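Local coordinates for protein dicer Related Helicase (Caenorhabditis elegans, PDB 6M6Q) that probably binds single- and double-stranded RNA and hydrolyses ATP as an RLR-family helicase, represented here by its N-terminal domain, at residues B[11-14]-B[15-18]; B[47-50]-B[51-55]. One frame throughout, in Å; residues are numbered along the deposited sequence.

In the fold
Both contacts are local and lie in loops of the all-helical N-terminal domain of this helicase. Contact 1 comes first, in the irregular N-terminal segment before helix 25-29. It makes an open beta turn at 13-16. The chain then runs through helices 25-29 and 33-42 before contact 2 forms a second turn at 49-52, which runs into the 3-10 residues 51-55. The two follow in series and neither nest nor cross. Their centres lie 29 Å apart and their nearest atoms about 16 Å apart. Contact 1 sits against helix 146-152 and the loop after it. Contact 2 sits among helices 33-42, 63-72 and 131-144.

Contact 1. Residues B[11-14]-B[15-18]; sequences YDKS and KLRL
K13 and L16 meet across an open beta turn that spans residues 13-16. The turn is judged by its backbone angles, and those of S14 and K15 fit type I. It belongs to the irregular N-terminal segment of the all-helical N-terminal domain, ahead of helix 25-29. The two side chains run at a slant to each other. The CD1 branch of L16 rests against CB and CG of K13, with L16 CD1 3.8 Å from K13 CG. L16 CG also approaches K13 CA, at 3.8 Å. Y149 of helix 146-152 touches both side chains, and H153 and E155 also pack on L16. L16 is buried, while S14 and K15 are exposed.

Beyond its apolar part K13 turns away from L16. Its bends at chi3 and chi4 carry NZ back to the chain, where K13 NZ donates to Y11 O at 2.9 Å. The approach comes from above the carbonyl plane, 36° out of it. L8 O accepts a second hydrogen bond from the same amine.

The polar groups of S14 and K15 meet at the exposed part of the turn. K15 CG stands beside its own backbone N (chi1 -57°) and the chain bends again at chi2, which brings NZ back to S14. K15 NZ donates to S14 OG at 2.9 Å. S14 OG in turn makes a weak hydrogen bond to D12 OD1, also 2.9 Å. The serine hydroxyl thus links lysine and aspartate. R17 is directed elsewhere, with its guanidinium in a salt bridge to D159. Backbone bonds of K15 to D156 and R17 to W154 tie the segment to the loop after helix 146-152. The opposite charges of D12 and K15 stop beyond salt-bridge range, with D12 OD2 4.5 Å from K15 NZ.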
loop_
_atom_site.group_PDB
_atom_site.type_symbol
_atom_site.label_atom_id
_atom_site.label_comp_id
_atom_site.label_asym_id
_atom_site.label_seq_id
_atom_site.Cartn_x
_atom_site.Cartn_y
_atom_site.Cartn_z
ATOM N N TYR B 11 3.717 -19.906 28.795
ATOM C CA TYR B 11 2.274 -19.538 28.929
ATOM C C TYR B 11 1.390 -20.558 28.190
ATOM O O TYR B 11 1.862 -21.157 27.223
ATOM C CB TYR B 11 2.047 -18.121 28.390
ATOM C CG TYR B 11 0.751 -17.466 28.803
ATOM C CD1 TYR B 11 0.651 -16.773 30.003
ATOM C CD2 TYR B 11 -0.360 -17.477 27.969
ATOM C CE1 TYR B 11 -0.525 -16.136 30.377
ATOM C CE2 TYR B 11 -1.546 -16.859 28.334
ATOM C CZ TYR B 11 -1.625 -16.174 29.535
ATOM O OH TYR B 11 -2.791 -15.560 29.897
ATOM N N ASP B 12 0.111 -20.647 28.574
ATOM C CA ASP B 12 -0.862 -21.694 28.148
ATOM C C ASP B 12 -1.039 -21.719 26.618
ATOM O O ASP B 12 -0.671 -22.744 26.018
ATOM C CB ASP B 12 -2.212 -21.489 28.833
ATOM C CG ASP B 12 -2.991 -22.776 29.030
ATOM O OD1 ASP B 12 -2.663 -23.787 28.334
ATOM O OD2 ASP B 12 -3.925 -22.764 29.861
ATOM N N LYS B 13 -1.752 -20.733 26.052
ATOM C CA LYS B 13 -2.028 -20.580 24.587
ATOM C C LYS B 13 -3.035 -21.632 24.089
ATOM O O LYS B 13 -3.203 -21.738 22.853
ATOM C CB LYS B 13 -0.743 -20.688 23.752
ATOM C CG LYS B 13 0.228 -19.521 23.867
ATOM C CD LYS B 13 1.423 -19.663 22.949
ATOM C CE LYS B 13 2.735 -19.384 23.649
ATOM N NZ LYS B 13 3.046 -20.411 24.665
ATOM N N SER B 14 -3.725 -22.338 24.986
ATOM C CA SER B 14 -4.756 -23.355 24.628
ATOM C C SER B 14 -6.113 -22.670 24.426
ATOM O O SER B 14 -6.960 -23.238 23.707
ATOM C CB SER B 14 -4.840 -24.438 25.663
ATOM O OG SER B 14 -5.185 -23.897 26.929
ATOM N N LYS B 15 -6.286 -21.476 25.009
ATOM C CA LYS B 15 -7.556 -20.713 24.993
ATOM C C LYS B 15 -7.620 -19.799 23.748
ATOM O O LYS B 15 -8.715 -19.251 23.491
ATOM C CB LYS B 15 -7.689 -19.913 26.294
ATOM C CG LYS B 15 -7.633 -20.736 27.571
ATOM C CD LYS B 15 -8.868 -21.564 27.804
ATOM C CE LYS B 15 -8.616 -22.773 28.681
ATOM N NZ LYS B 15 -7.899 -23.847 27.948
ATOM N N LEU B 16 -6.508 -19.628 23.010
ATOM C CA LEU B 16 -6.434 -18.688 21.845
ATOM C C LEU B 16 -7.088 -19.355 20.625
ATOM O O LEU B 16 -6.584 -20.405 20.207
ATOM C CB LEU B 16 -4.976 -18.327 21.518
ATOM C CG LEU B 16 -4.055 -17.984 22.691
ATOM C CD1 LEU B 16 -2.648 -17.676 22.186
ATOM C CD2 LEU B 16 -4.590 -16.816 23.497
ATOM N N ARG B 17 -8.097 -18.721 20.024
ATOM C CA ARG B 17 -8.740 -19.188 18.767
ATOM C C ARG B 17 -7.968 -18.654 17.548
ATOM O O ARG B 17 -8.246 -19.135 16.423
ATOM C CB ARG B 17 -10.204 -18.750 18.726
ATOM C CG ARG B 17 -11.098 -19.513 19.690
ATOM C CD ARG B 17 -11.538 -20.857 19.120
ATOM N NE ARG B 17 -11.966 -21.804 20.154
ATOM C CZ ARG B 17 -11.146 -22.552 20.913
ATOM N NH1 ARG B 17 -9.833 -22.467 20.769
ATOM N NH2 ARG B 17 -11.647 -23.373 21.823
ATOM N N LEU B 18 -7.069 -17.680 17.761
ATOM C CA LEU B 18 -6.207 -17.072 16.709
ATOM C C LEU B 18 -4.767 -17.019 17.211
ATOM O O LEU B 18 -4.268 -15.963 17.584
ATOM C CB LEU B 18 -6.729 -15.672 16.356
ATOM C CG LEU B 18 -6.152 -15.061 15.077
ATOM C CD1 LEU B 18 -6.997 -15.420 13.860
ATOM C CD2 LEU B 18 -6.040 -13.549 15.212
#

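Contact 2. Residues B[47-50]-B[51-55]; sequences NDIG and YFKLF
I49 meets F52 and K53 where the loop passes into 3-10 geometry. The carbonyls of I49 and G50 each accept a bond from the backbone N three residues on. G50, at positive phi, and Y51 are the central residues of a type II' beta turn from I49 to F52. The backbone N of Y51 is hydrogen-bonded to S43 OG.

At F52 the backbone N closes the turn with a weak bond to I49 O, 3.3 Å long and bent to 140°. The same oxygen lies at the edge of the F52 ring, near its plane, 3.1 Å from F52 CD2.

K53 N makes the next bond, to G50 O, weak at 3.3 Å but straighter at 165°. The I49 side chain crosses that of K53 at about a right angle. CG1 of I49 sits between the backbone N and the carbonyl carbon (chi1 61°), which brings I49 CD1 to 3.7 Å from K53 CB. The lysine chain then leads away to a salt bridge with E56.

L54 N and F55 N continue the three-residue bonding pattern, to Y51 O and F52 O.

I49 packs on helix 63-72, while F52 packs on helix 33-42 and its ring meets F123 of helix 94-127. L54 and F55 touch helix 131-144, and Y51, packed on V39 and V140, bridges helices 33-42 and 131-144.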
loop_
_atom_site.group_PDB
_atom_site.type_symbol
_atom_site.label_atom_id
_atom_site.label_comp_id
_atom_site.label_asym_id
_atom_site.label_seq_id
_atom_site.Cartn_x
_atom_site.Cartn_y
_atom_site.Cartn_z
ATOM N N ASN B 47 17.318 8.837 27.575
ATOM C CA ASN B 47 18.260 8.919 26.420
ATOM C C ASN B 47 18.544 7.526 25.835
ATOM O O ASN B 47 19.453 7.433 24.998
ATOM C CB ASN B 47 19.564 9.621 26.798
ATOM C CG ASN B 47 19.337 11.051 27.223
ATOM O OD1 ASN B 47 18.697 11.818 26.507
ATOM N ND2 ASN B 47 19.860 11.421 28.381
ATOM N N ASP B 48 17.739 6.513 26.178
ATOM C CA ASP B 48 17.790 5.166 25.552
ATOM C C ASP B 48 16.645 5.050 24.538
ATOM O O ASP B 48 15.690 5.854 24.607
ATOM C CB ASP B 48 17.789 4.054 26.608
ATOM C CG ASP B 48 16.551 3.979 27.494
ATOM O OD1 ASP B 48 16.311 4.930 28.263
ATOM O OD2 ASP B 48 15.866 2.946 27.442
ATOM N N ILE B 49 16.782 4.155 23.569
ATOM C CA ILE B 49 15.751 3.943 22.513
ATOM C C ILE B 49 14.780 2.851 22.985
ATOM O O ILE B 49 13.838 2.549 22.250
ATOM C CB ILE B 49 16.392 3.636 21.139
ATOM C CG1 ILE B 49 17.231 2.358 21.153
ATOM C CG2 ILE B 49 17.202 4.835 20.645
ATOM C CD1 ILE B 49 17.565 1.830 19.770
ATOM N N GLY B 50 14.948 2.356 24.215
ATOM C CA GLY B 50 14.023 1.394 24.855
ATOM C C GLY B 50 13.833 0.137 24.017
ATOM O O GLY B 50 14.839 -0.415 23.550
ATOM N N TYR B 51 12.583 -0.292 23.832
ATOM C CA TYR B 51 12.217 -1.596 23.211
ATOM C C TYR B 51 12.557 -1.568 21.706
ATOM O O TYR B 51 12.674 -2.650 21.105
ATOM C CB TYR B 51 10.731 -1.931 23.405
ATOM C CG TYR B 51 10.265 -2.187 24.825
ATOM C CD1 TYR B 51 11.161 -2.415 25.863
ATOM C CD2 TYR B 51 8.907 -2.215 25.127
ATOM C CE1 TYR B 51 10.721 -2.644 27.159
ATOM C CE2 TYR B 51 8.454 -2.430 26.420
ATOM C CZ TYR B 51 9.363 -2.642 27.440
ATOM O OH TYR B 51 8.919 -2.846 28.710
ATOM N N PHE B 52 12.715 -0.377 21.112
ATOM C CA PHE B 52 13.036 -0.218 19.672
ATOM C C PHE B 52 14.294 -1.048 19.351
ATOM O O PHE B 52 14.399 -1.598 18.232
ATOM C CB PHE B 52 13.226 1.266 19.303
ATOM C CG PHE B 52 11.961 2.083 19.135
ATOM C CD1 PHE B 52 11.225 2.038 17.958
ATOM C CD2 PHE B 52 11.545 2.956 20.130
ATOM C CE1 PHE B 52 10.080 2.809 17.811
ATOM C CE2 PHE B 52 10.403 3.726 19.975
ATOM C CZ PHE B 52 9.670 3.643 18.824
ATOM N N LYS B 53 15.216 -1.155 20.312
ATOM C CA LYS B 53 16.556 -1.771 20.097
ATOM C C LYS B 53 16.403 -3.266 19.773
ATOM O O LYS B 53 17.272 -3.793 19.060
ATOM C CB LYS B 53 17.462 -1.563 21.310
ATOM C CG LYS B 53 18.944 -1.487 20.978
ATOM C CD LYS B 53 19.842 -1.563 22.185
ATOM C CE LYS B 53 21.300 -1.359 21.834
ATOM N NZ LYS B 53 21.781 -2.391 20.883
ATOM N N LEU B 54 15.329 -3.910 20.252
ATOM C CA LEU B 54 15.056 -5.360 20.028
ATOM C C LEU B 54 14.829 -5.639 18.528
ATOM O O LEU B 54 14.682 -6.828 18.186
ATOM C CB LEU B 54 13.824 -5.795 20.834
ATOM C CG LEU B 54 13.943 -5.718 22.354
ATOM C CD1 LEU B 54 12.561 -5.583 22.999
ATOM C CD2 LEU B 54 14.676 -6.934 22.904
ATOM N N PHE B 55 14.760 -4.603 17.677
ATOM C CA PHE B 55 14.412 -4.730 16.232
ATOM C C PHE B 55 15.620 -4.364 15.353
ATOM O O PHE B 55 15.470 -4.332 14.112
ATOM C CB PHE B 55 13.185 -3.873 15.905
ATOM C CG PHE B 55 11.946 -4.225 16.691
ATOM C CD1 PHE B 55 11.679 -3.617 17.906
ATOM C CD2 PHE B 55 11.048 -5.168 16.219
ATOM C CE1 PHE B 55 10.554 -3.957 18.640
ATOM C CE2 PHE B 55 9.920 -5.503 16.951
ATOM C CZ PHE B 55 9.681 -4.901 18.163
#